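T9SS C-terminal target domain-containing protein (Bacteroides cellulosilyticus, PDB 5JVK) probably hydrolyses O-glycosidic bonds, as a family 39 glycoside hydrolase of a gut symbiont. Local coordinates at residues Val16-Asp21 against Phe122-Met127; Asn90-Pro95 against Ser404-Ala409; Ile188-Thr193 against Asn225-Val230. All blocks are in the same frame, centred on the assembly; numbering follows the deposited sequence.

Contact 1 (Val16-Asp21 against Phe122-Met127); sequences VLVSTD and FRLIRM
Val16, Val18 and Thr20 meet Arg123, Leu124 and Met127 in a strand-on-helix packing contact that joins two domains. The short strand 18-20 forms one edge of the N-terminal mixed β-sheet, whereas helix 118-127 follows the first strand of the (β/α)8 barrel, the fold of family 39 glycoside hydrolases. Strand and helix cross at 50°, with their short axes 9.3 Å apart at closest approach. The principle illustrated is a domain joint made of methyl groups and closed at its border by water. Met127 lies in the middle. A bend at chi3 (-70°) brings its CE tip to tip with the side chain of Val18. Between Met127 CE and Val18 CG1 the distance is 3.8 Å. Thr20 crosses this chain at about a right angle, placing CG2 3.8 Å from Met127 SD. The branches of Val18 are shared out: CG2 turns instead to Leu124 CD2, at 3.7 Å, while Val16 CG1 lies near both Leu124 CD2 and Met127 CE. An alanine at Met127 would remove SD and CE, probably leaving a gap beside Val18 CG1 and taking from Thr20 CG2 its partner on the helix. Tyr405 of helix 403-415 touches both Val18 and Met127. Arg123, on the exposed side of the contact, lays one face of its guanidinium against Val16 CG2, which is offset toward the rim. From that group NH2 donates to a water at 3.1 Å, and the same water donates to Val18 O at 2.8 Å.

Contact 2 (Asn90-Pro95 against Ser404-Ala409); sequences NYAVVP and SYQAAA
Gln406 and Val94 slide past each other in opposite directions, and round this pair helix 403-415 is fitted against the end of strand 83-94. The strand belongs to the N-terminal β-sheet; the helix follows the eighth and last strand of the (β/α)8 barrel. Their short axes run almost parallel, 8.8 Å apart, and present three side chains of the helix to the strand. Gln406 supplies the polar part. A bend at chi2 (81°) folds its amide back alongside the strand, where NE2 donates to Val93 O at 3.1 Å. The bond is nearly straight at the hydrogen, 166°, and the acceptor lies in the amide plane, yet the donor stands well above the carbonyl plane of Val93, 63° out of it. The other end of the amide, OE1, presses closely on Ala92 CB at 3.2 Å and also lies near Val94 CG1. Tyr405 comes from another side: Val94 CG1 meets the edge of its ring, near the ring plane, 4.1 Å from CE1, while Ala92 CB approaches obliquely at CD1. Ala409, one helical turn further on, sets its CB 3.7 Å from Val94 CB, so that Val94 is held between a ring edge, an amide and a methyl group. Pro95 CG ends the contact loosely near Ala409 O. The polar tips reach beyond this interface. Tyr405 OH hydrogen-bonds to Leu124 O on the first barrel helix, and Gln406 NE2 also bonds to Gln472 O in the C-terminal β-domain. The chemistry thus implies a three-way joint: one buried amide nitrogen, donating to carbonyls of the N- and C-terminal domains, is likely to fix the rotation of the Gln406 amide and help hold both domains in place on the barrel.

Contact 3 (Ile188-Thr193 against Asn225-Val230); sequences IPFPTT and NYADPV
Pro189 and Phe190 face Tyr226 and Ala227 where two loops of the (β/α)8 barrel meet, those that follow its third and fourth strands. Two CH-π contacts form the first shell and exchange roles across it. Pro189 CG stands over the centre of the Tyr226 ring, 4.1 Å from the centroid and only 4° off the normal; Ala227 CB stands likewise over the Phe190 ring, 3.8 Å from its centroid. Ile188 adds CD1, 3.9 Å from Ala227 CA, and Tyr226 CE1 lies 3.5 Å from Pro189 O. An inverse gamma turn centred on Pro189 gives the first loop its sharp bend. In the second shell, Pro191 CD lies against the face of Phe190 opposite Ala227, so this ring is held between two aliphatic groups. Trp221 meets Phe190 edge-to-face and gives its NE1 hydrogen to Tyr226 OH, linking both aromatic residues. In clan A glycoside hydrolases the end of the fourth strand carries the acid/base, so these loops probably lie near the catalytic face. Further out, Asp228 is the N-cap of helix 229-247: its OD2 accepts from Lys231 N and, weakly, from Val230 N, 3.1 Å away.

How the contacts relate
From the N terminus, residues 16-21 open contact 1, and residues 90-95 open contact 2 before contact 1 closes at 122-127. Contact 2 closes only at 404-409, so the two loops cross. Contact 3 opens after contact 1 has closed and is nested within the long loop of contact 2. The first two have centres about 9 Å apart and share the N-terminal sheet, in which strands 18-20 and 83-94 are neighbours; together they seat it on the first and last helices of the barrel. Contact 3, its centre about 40 Å from that of contact 1, lies beyond the chain's centre and ties two successive barrel loops together.

Contact 1 (Val16-Asp21 against Phe122-Met127)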
loop_
_atom_site.group_PDB
_atom_site.type_symbol
_atom_site.label_atom_id
_atom_site.label_comp_id
_atom_site.label_asym_id
_atom_site.label_seq_id
_atom_site.Cartn_x
_atom_site.Cartn_y
_atom_site.Cartn_z
ATOM N N VAL A 16 5.684 16.275 10.954
ATOM C CA VAL A 16 5.141 14.934 11.117
ATOM C C VAL A 16 3.786 15.039 11.832
ATOM O O VAL A 16 3.737 15.320 13.032
ATOM C CB VAL A 16 6.116 14.045 11.926
ATOM C CG1 VAL A 16 5.542 12.650 12.144
ATOM C CG2 VAL A 16 7.470 13.971 11.227
ATOM N N LEU A 17 2.699 14.815 11.089
ATOM C CA LEU A 17 1.331 14.844 11.638
ATOM C C LEU A 17 0.795 13.434 11.964
ATOM O O LEU A 17 -0.414 13.188 11.921
ATOM C CB LEU A 17 0.395 15.584 10.665
ATOM C CG LEU A 17 0.708 17.071 10.440
ATOM C CD1 LEU A 17 0.007 17.604 9.199
ATOM C CD2 LEU A 17 0.335 17.909 11.658
ATOM N N VAL A 18 1.706 12.519 12.303
ATOM C CA VAL A 18 1.377 11.151 12.701
ATOM C C VAL A 18 2.182 10.822 13.951
ATOM O O VAL A 18 3.360 11.163 14.028
ATOM C CB VAL A 18 1.751 10.149 11.591
ATOM C CG1 VAL A 18 1.490 8.715 12.037
ATOM C CG2 VAL A 18 0.988 10.468 10.312
ATOM N N SER A 19 1.559 10.143 14.912
ATOM C CA SER A 19 2.238 9.770 16.154
ATOM C C SER A 19 1.723 8.432 16.683
ATOM O O SER A 19 0.512 8.219 16.755
ATOM C CB SER A 19 2.048 10.879 17.198
ATOM O OG SER A 19 2.730 10.595 18.407
ATOM N N THR A 20 2.644 7.540 17.050
ATOM C CA THR A 20 2.279 6.233 17.605
ATOM C C THR A 20 1.839 6.353 19.066
ATOM O O THR A 20 2.342 7.206 19.805
ATOM C CB THR A 20 3.435 5.216 17.516
ATOM O OG1 THR A 20 4.559 5.684 18.269
ATOM C CG2 THR A 20 3.850 4.992 16.068
ATOM N N ASP A 21 0.885 5.503 19.458
ATOM C CA ASP A 21 0.443 5.350 20.853
ATOM C C ASP A 21 -0.326 6.568 21.391
ATOM O O ASP A 21 -0.318 7.644 20.794
ATOM C CB ASP A 21 1.649 5.023 21.764
ATOM C CG ASP A 21 1.280 4.180 22.992
ATOM O OD1 ASP A 21 0.082 3.903 23.234
ATOM O OD2 ASP A 21 2.212 3.791 23.728
ATOM N N PHE A 122 9.936 8.172 4.919
ATOM C CA PHE A 122 10.081 6.765 5.333
ATOM C C PHE A 122 9.723 6.496 6.790
ATOM O O PHE A 122 9.376 5.365 7.133
ATOM C CB PHE A 122 11.467 6.209 4.986
ATOM C CG PHE A 122 11.529 5.614 3.613
ATOM C CD1 PHE A 122 11.595 6.430 2.490
ATOM C CD2 PHE A 122 11.455 4.238 3.437
ATOM C CE1 PHE A 122 11.620 5.880 1.218
ATOM C CE2 PHE A 122 11.482 3.682 2.171
ATOM C CZ PHE A 122 11.565 4.502 1.058
ATOM N N ARG A 123 9.804 7.520 7.635
ATOM C CA ARG A 123 9.267 7.447 8.997
ATOM C C ARG A 123 7.736 7.352 8.954
ATOM O O ARG A 123 7.134 6.605 9.728
ATOM C CB ARG A 123 9.713 8.668 9.808
ATOM C CG ARG A 123 9.390 8.624 11.296
ATOM C CD ARG A 123 10.030 9.811 12.011
ATOM N NE ARG A 123 9.241 10.276 13.156
ATOM C CZ ARG A 123 9.386 11.458 13.767
ATOM N NH1 ARG A 123 10.302 12.343 13.366
ATOM N NH2 ARG A 123 8.599 11.766 14.798
ATOM N N LEU A 124 7.119 8.107 8.043
ATOM C CA LEU A 124 5.668 8.060 7.840
ATOM C C LEU A 124 5.212 6.742 7.201
ATOM O O LEU A 124 4.140 6.240 7.531
ATOM C CB LEU A 124 5.198 9.256 7.002
ATOM C CG LEU A 124 5.351 10.628 7.671
ATOM C CD1 LEU A 124 5.381 11.750 6.647
ATOM C CD2 LEU A 124 4.239 10.867 8.677
ATOM N N ILE A 125 6.022 6.194 6.293
ATOM C CA ILE A 125 5.765 4.869 5.712
ATOM C C ILE A 125 5.838 3.777 6.784
ATOM O O ILE A 125 5.008 2.864 6.787
ATOM C CB ILE A 125 6.733 4.543 4.540
ATOM C CG1 ILE A 125 6.445 5.458 3.341
ATOM C CG2 ILE A 125 6.604 3.082 4.101
ATOM C CD1 ILE A 125 7.595 5.598 2.363
ATOM N N ARG A 126 6.825 3.876 7.676
ATOM C CA ARG A 126 7.007 2.911 8.773
ATOM C C ARG A 126 5.803 2.852 9.716
ATOM O O ARG A 126 5.335 1.763 10.057
ATOM C CB ARG A 126 8.284 3.227 9.575
ATOM C CG ARG A 126 8.470 2.440 10.872
ATOM C CD ARG A 126 8.522 0.936 10.650
ATOM N NE ARG A 126 8.631 0.211 11.917
ATOM C CZ ARG A 126 7.632 0.002 12.782
ATOM N NH1 ARG A 126 6.397 0.454 12.544
ATOM N NH2 ARG A 126 7.868 -0.678 13.903
ATOM N N MET A 127 5.312 4.016 10.132
ATOM C CA MET A 127 4.182 4.092 11.067
ATOM C C MET A 127 2.840 3.651 10.456
ATOM O O MET A 127 1.890 3.383 11.192
ATOM C CB MET A 127 4.069 5.506 11.660
ATOM C CG MET A 127 5.212 5.868 12.595
ATOM S SD MET A 127 5.008 7.474 13.398
ATOM C CE MET A 127 5.239 8.585 12.012
HETATM O O HOH W 1 5.748 10.722 15.497
#

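Contact 2 (Asn90-Pro95 against Ser404-Ala409)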
loop_
_atom_site.group_PDB
_atom_site.type_symbol
_atom_site.label_atom_id
_atom_site.label_comp_id
_atom_site.label_asym_id
_atom_site.label_seq_id
_atom_site.Cartn_x
_atom_site.Cartn_y
_atom_site.Cartn_z
ATOM N N ASN A 90 -5.356 17.381 9.557
ATOM C CA ASN A 90 -5.646 16.120 10.235
ATOM C C ASN A 90 -4.410 15.602 10.969
ATOM O O ASN A 90 -3.275 15.953 10.626
ATOM C CB ASN A 90 -6.167 15.086 9.237
ATOM C CG ASN A 90 -7.531 15.455 8.685
ATOM O OD1 ASN A 90 -7.653 15.878 7.536
ATOM N ND2 ASN A 90 -8.565 15.308 9.507
ATOM N N TYR A 91 -4.655 14.782 11.989
ATOM C CA TYR A 91 -3.606 14.227 12.840
ATOM C C TYR A 91 -3.959 12.784 13.203
ATOM O O TYR A 91 -5.011 12.522 13.788
ATOM C CB TYR A 91 -3.453 15.081 14.101
ATOM C CG TYR A 91 -2.190 14.809 14.884
ATOM C CD1 TYR A 91 -0.967 15.351 14.484
ATOM C CD2 TYR A 91 -2.214 14.015 16.032
ATOM C CE1 TYR A 91 0.195 15.106 15.200
ATOM C CE2 TYR A 91 -1.055 13.762 16.754
ATOM C CZ TYR A 91 0.146 14.308 16.336
ATOM O OH TYR A 91 1.293 14.059 17.051
ATOM N N ALA A 92 -3.075 11.857 12.844
ATOM C CA ALA A 92 -3.314 10.428 13.025
ATOM C C ALA A 92 -2.584 9.921 14.266
ATOM O O ALA A 92 -1.353 9.918 14.306
ATOM C CB ALA A 92 -2.858 9.664 11.789
ATOM N N VAL A 93 -3.349 9.509 15.278
ATOM C CA VAL A 93 -2.806 8.834 16.459
ATOM C C VAL A 93 -3.010 7.325 16.271
ATOM O O VAL A 93 -4.084 6.789 16.560
ATOM C CB VAL A 93 -3.467 9.340 17.762
ATOM C CG1 VAL A 93 -2.844 8.663 18.978
ATOM C CG2 VAL A 93 -3.332 10.855 17.862
ATOM N N VAL A 94 -1.962 6.656 15.788
ATOM C CA VAL A 94 -2.039 5.251 15.343
ATOM C C VAL A 94 -1.466 4.292 16.389
ATOM O O VAL A 94 -0.690 4.718 17.246
ATOM C CB VAL A 94 -1.313 5.038 13.985
ATOM C CG1 VAL A 94 -1.831 6.018 12.943
ATOM C CG2 VAL A 94 0.206 5.131 14.122
ATOM N N PRO A 95 -1.843 2.994 16.322
ATOM C CA PRO A 95 -1.233 2.025 17.236
ATOM C C PRO A 95 0.231 1.774 16.899
ATOM O O PRO A 95 0.607 1.811 15.731
ATOM C CB PRO A 95 -2.062 0.754 17.015
ATOM C CG PRO A 95 -2.624 0.901 15.649
ATOM C CD PRO A 95 -2.882 2.366 15.483
ATOM N N SER A 404 -7.387 6.933 5.076
ATOM C CA SER A 404 -6.764 5.703 4.588
ATOM C C SER A 404 -5.429 5.379 5.256
ATOM O O SER A 404 -5.072 4.203 5.389
ATOM C CB SER A 404 -6.593 5.755 3.068
ATOM O OG SER A 404 -5.853 6.895 2.680
ATOM N N TYR A 405 -4.696 6.414 5.670
ATOM C CA TYR A 405 -3.471 6.229 6.441
ATOM C C TYR A 405 -3.760 5.537 7.771
ATOM O O TYR A 405 -3.087 4.570 8.132
ATOM C CB TYR A 405 -2.773 7.567 6.701
ATOM C CG TYR A 405 -1.434 7.398 7.369
ATOM C CD1 TYR A 405 -1.335 7.245 8.754
ATOM C CD2 TYR A 405 -0.263 7.359 6.618
ATOM C CE1 TYR A 405 -0.109 7.067 9.369
ATOM C CE2 TYR A 405 0.970 7.189 7.227
ATOM C CZ TYR A 405 1.040 7.040 8.603
ATOM O OH TYR A 405 2.257 6.865 9.205
ATOM N N GLN A 406 -4.747 6.058 8.498
ATOM C CA GLN A 406 -5.167 5.496 9.783
ATOM C C GLN A 406 -5.593 4.038 9.617
ATOM O O GLN A 406 -5.194 3.179 10.404
ATOM C CB GLN A 406 -6.333 6.303 10.367
ATOM C CG GLN A 406 -6.700 5.953 11.806
ATOM C CD GLN A 406 -5.801 6.607 12.844
ATOM O OE1 GLN A 406 -5.148 7.616 12.582
ATOM N NE2 GLN A 406 -5.778 6.031 14.043
ATOM N N ALA A 407 -6.405 3.776 8.595
ATOM C CA ALA A 407 -6.875 2.419 8.292
ATOM C C ALA A 407 -5.734 1.447 7.999
ATOM O O ALA A 407 -5.797 0.290 8.406
ATOM C CB ALA A 407 -7.854 2.446 7.126
ATOM N N ALA A 408 -4.700 1.922 7.304
ATOM C CA ALA A 408 -3.510 1.117 7.000
ATOM C C ALA A 408 -2.717 0.739 8.256
ATOM O O ALA A 408 -2.324 -0.416 8.425
ATOM C CB ALA A 408 -2.610 1.853 6.017
ATOM N N ALA A 409 -2.478 1.718 9.124
ATOM C CA ALA A 409 -1.753 1.486 10.376
ATOM C C ALA A 409 -2.495 0.510 11.287
ATOM O O ALA A 409 -1.883 -0.396 11.867
ATOM C CB ALA A 409 -1.507 2.801 11.101
#

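Contact 3 (Ile188-Thr193 against Asn225-Val230)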
loop_
_atom_site.group_PDB
_atom_site.type_symbol
_atom_site.label_atom_id
_atom_site.label_comp_id
_atom_site.label_asym_id
_atom_site.label_seq_id
_atom_site.Cartn_x
_atom_site.Cartn_y
_atom_site.Cartn_z
ATOM N N ILE A 188 7.406 0.440 -31.304
ATOM C CA ILE A 188 6.791 0.779 -30.006
ATOM C C ILE A 188 7.831 1.327 -29.021
ATOM O O ILE A 188 9.026 1.108 -29.220
ATOM C CB ILE A 188 6.092 -0.461 -29.386
ATOM C CG1 ILE A 188 7.035 -1.678 -29.362
ATOM C CG2 ILE A 188 4.824 -0.800 -30.162
ATOM C CD1 ILE A 188 6.459 -2.894 -28.666
ATOM N N PRO A 189 7.390 2.025 -27.947
ATOM C CA PRO A 189 8.345 2.486 -26.924
ATOM C C PRO A 189 8.759 1.341 -25.978
ATOM O O PRO A 189 8.433 1.342 -24.787
ATOM C CB PRO A 189 7.577 3.607 -26.210
ATOM C CG PRO A 189 6.148 3.212 -26.340
ATOM C CD PRO A 189 6.017 2.487 -27.654
ATOM N N PHE A 190 9.494 0.383 -26.537
ATOM C CA PHE A 190 9.848 -0.873 -25.873
ATOM C C PHE A 190 10.879 -1.576 -26.768
ATOM O O PHE A 190 10.662 -1.667 -27.980
ATOM C CB PHE A 190 8.598 -1.748 -25.704
ATOM C CG PHE A 190 8.813 -2.977 -24.863
ATOM C CD1 PHE A 190 8.632 -2.931 -23.483
ATOM C CD2 PHE A 190 9.175 -4.189 -25.449
ATOM C CE1 PHE A 190 8.819 -4.063 -22.704
ATOM C CE2 PHE A 190 9.363 -5.326 -24.673
ATOM C CZ PHE A 190 9.185 -5.262 -23.299
ATOM N N PRO A 191 12.003 -2.056 -26.195
ATOM C CA PRO A 191 13.097 -2.559 -27.038
ATOM C C PRO A 191 12.742 -3.823 -27.829
ATOM O O PRO A 191 12.498 -4.875 -27.231
ATOM C CB PRO A 191 14.215 -2.848 -26.028
ATOM C CG PRO A 191 13.504 -3.116 -24.750
ATOM C CD PRO A 191 12.320 -2.193 -24.760
ATOM N N THR A 192 12.704 -3.696 -29.159
ATOM C CA THR A 192 12.429 -4.818 -30.069
ATOM C C THR A 192 13.610 -5.228 -30.973
ATOM O O THR A 192 13.490 -6.209 -31.711
ATOM C CB THR A 192 11.189 -4.531 -30.948
ATOM O OG1 THR A 192 11.349 -3.279 -31.624
ATOM C CG2 THR A 192 9.928 -4.492 -30.095
ATOM N N THR A 193 14.735 -4.504 -30.924
ATOM C CA THR A 193 15.940 -4.887 -31.684
ATOM C C THR A 193 16.859 -5.754 -30.830
ATOM O O THR A 193 16.835 -5.669 -29.601
ATOM C CB THR A 193 16.743 -3.664 -32.194
ATOM O OG1 THR A 193 17.437 -3.032 -31.111
ATOM C CG2 THR A 193 15.830 -2.653 -32.883
ATOM N N ASN A 225 1.636 -2.307 -21.988
ATOM C CA ASN A 225 0.405 -2.710 -22.675
ATOM C C ASN A 225 0.608 -2.654 -24.192
ATOM O O ASN A 225 0.134 -3.519 -24.930
ATOM C CB ASN A 225 -0.755 -1.803 -22.259
ATOM C CG ASN A 225 -1.140 -1.981 -20.800
ATOM O OD1 ASN A 225 -0.979 -1.074 -19.986
ATOM N ND2 ASN A 225 -1.660 -3.152 -20.468
ATOM N N TYR A 226 1.293 -1.602 -24.633
ATOM C CA TYR A 226 1.838 -1.489 -26.000
ATOM C C TYR A 226 2.646 -2.706 -26.501
ATOM O O TYR A 226 2.621 -3.001 -27.696
ATOM C CB TYR A 226 2.673 -0.196 -26.161
ATOM C CG TYR A 226 3.506 0.205 -24.950
ATOM C CD1 TYR A 226 4.711 -0.433 -24.661
ATOM C CD2 TYR A 226 3.084 1.231 -24.095
ATOM C CE1 TYR A 226 5.468 -0.067 -23.555
ATOM C CE2 TYR A 226 3.832 1.600 -22.986
ATOM C CZ TYR A 226 5.023 0.949 -22.721
ATOM O OH TYR A 226 5.771 1.311 -21.627
ATOM N N ALA A 227 3.355 -3.394 -25.601
ATOM C CA ALA A 227 4.146 -4.583 -25.953
ATOM C C ALA A 227 3.328 -5.873 -25.845
ATOM O O ALA A 227 2.740 -6.151 -24.798
ATOM C CB ALA A 227 5.375 -4.676 -25.064
ATOM N N ASP A 228 3.302 -6.654 -26.927
ATOM C CA ASP A 228 2.649 -7.970 -26.942
ATOM C C ASP A 228 3.424 -8.946 -26.038
ATOM O O ASP A 228 4.658 -8.946 -26.058
ATOM C CB ASP A 228 2.585 -8.521 -28.375
ATOM C CG ASP A 228 1.874 -9.866 -28.462
ATOM O OD1 ASP A 228 0.629 -9.891 -28.396
ATOM O OD2 ASP A 228 2.560 -10.901 -28.602
ATOM N N PRO A 229 2.707 -9.764 -25.234
ATOM C CA PRO A 229 3.364 -10.757 -24.373
ATOM C C PRO A 229 4.338 -11.709 -25.086
ATOM O O PRO A 229 5.474 -11.871 -24.634
ATOM C CB PRO A 229 2.184 -11.541 -23.788
ATOM C CG PRO A 229 1.074 -10.556 -23.742
ATOM C CD PRO A 229 1.267 -9.648 -24.922
ATOM N N VAL A 230 3.900 -12.315 -26.188
ATOM C CA VAL A 230 4.685 -13.349 -26.874
ATOM C C VAL A 230 5.672 -12.762 -27.889
ATOM O O VAL A 230 6.838 -13.155 -27.914
ATOM C CB VAL A 230 3.765 -14.386 -27.564
ATOM C CG1 VAL A 230 4.585 -15.467 -28.268
ATOM C CG2 VAL A 230 2.820 -15.010 -26.542
#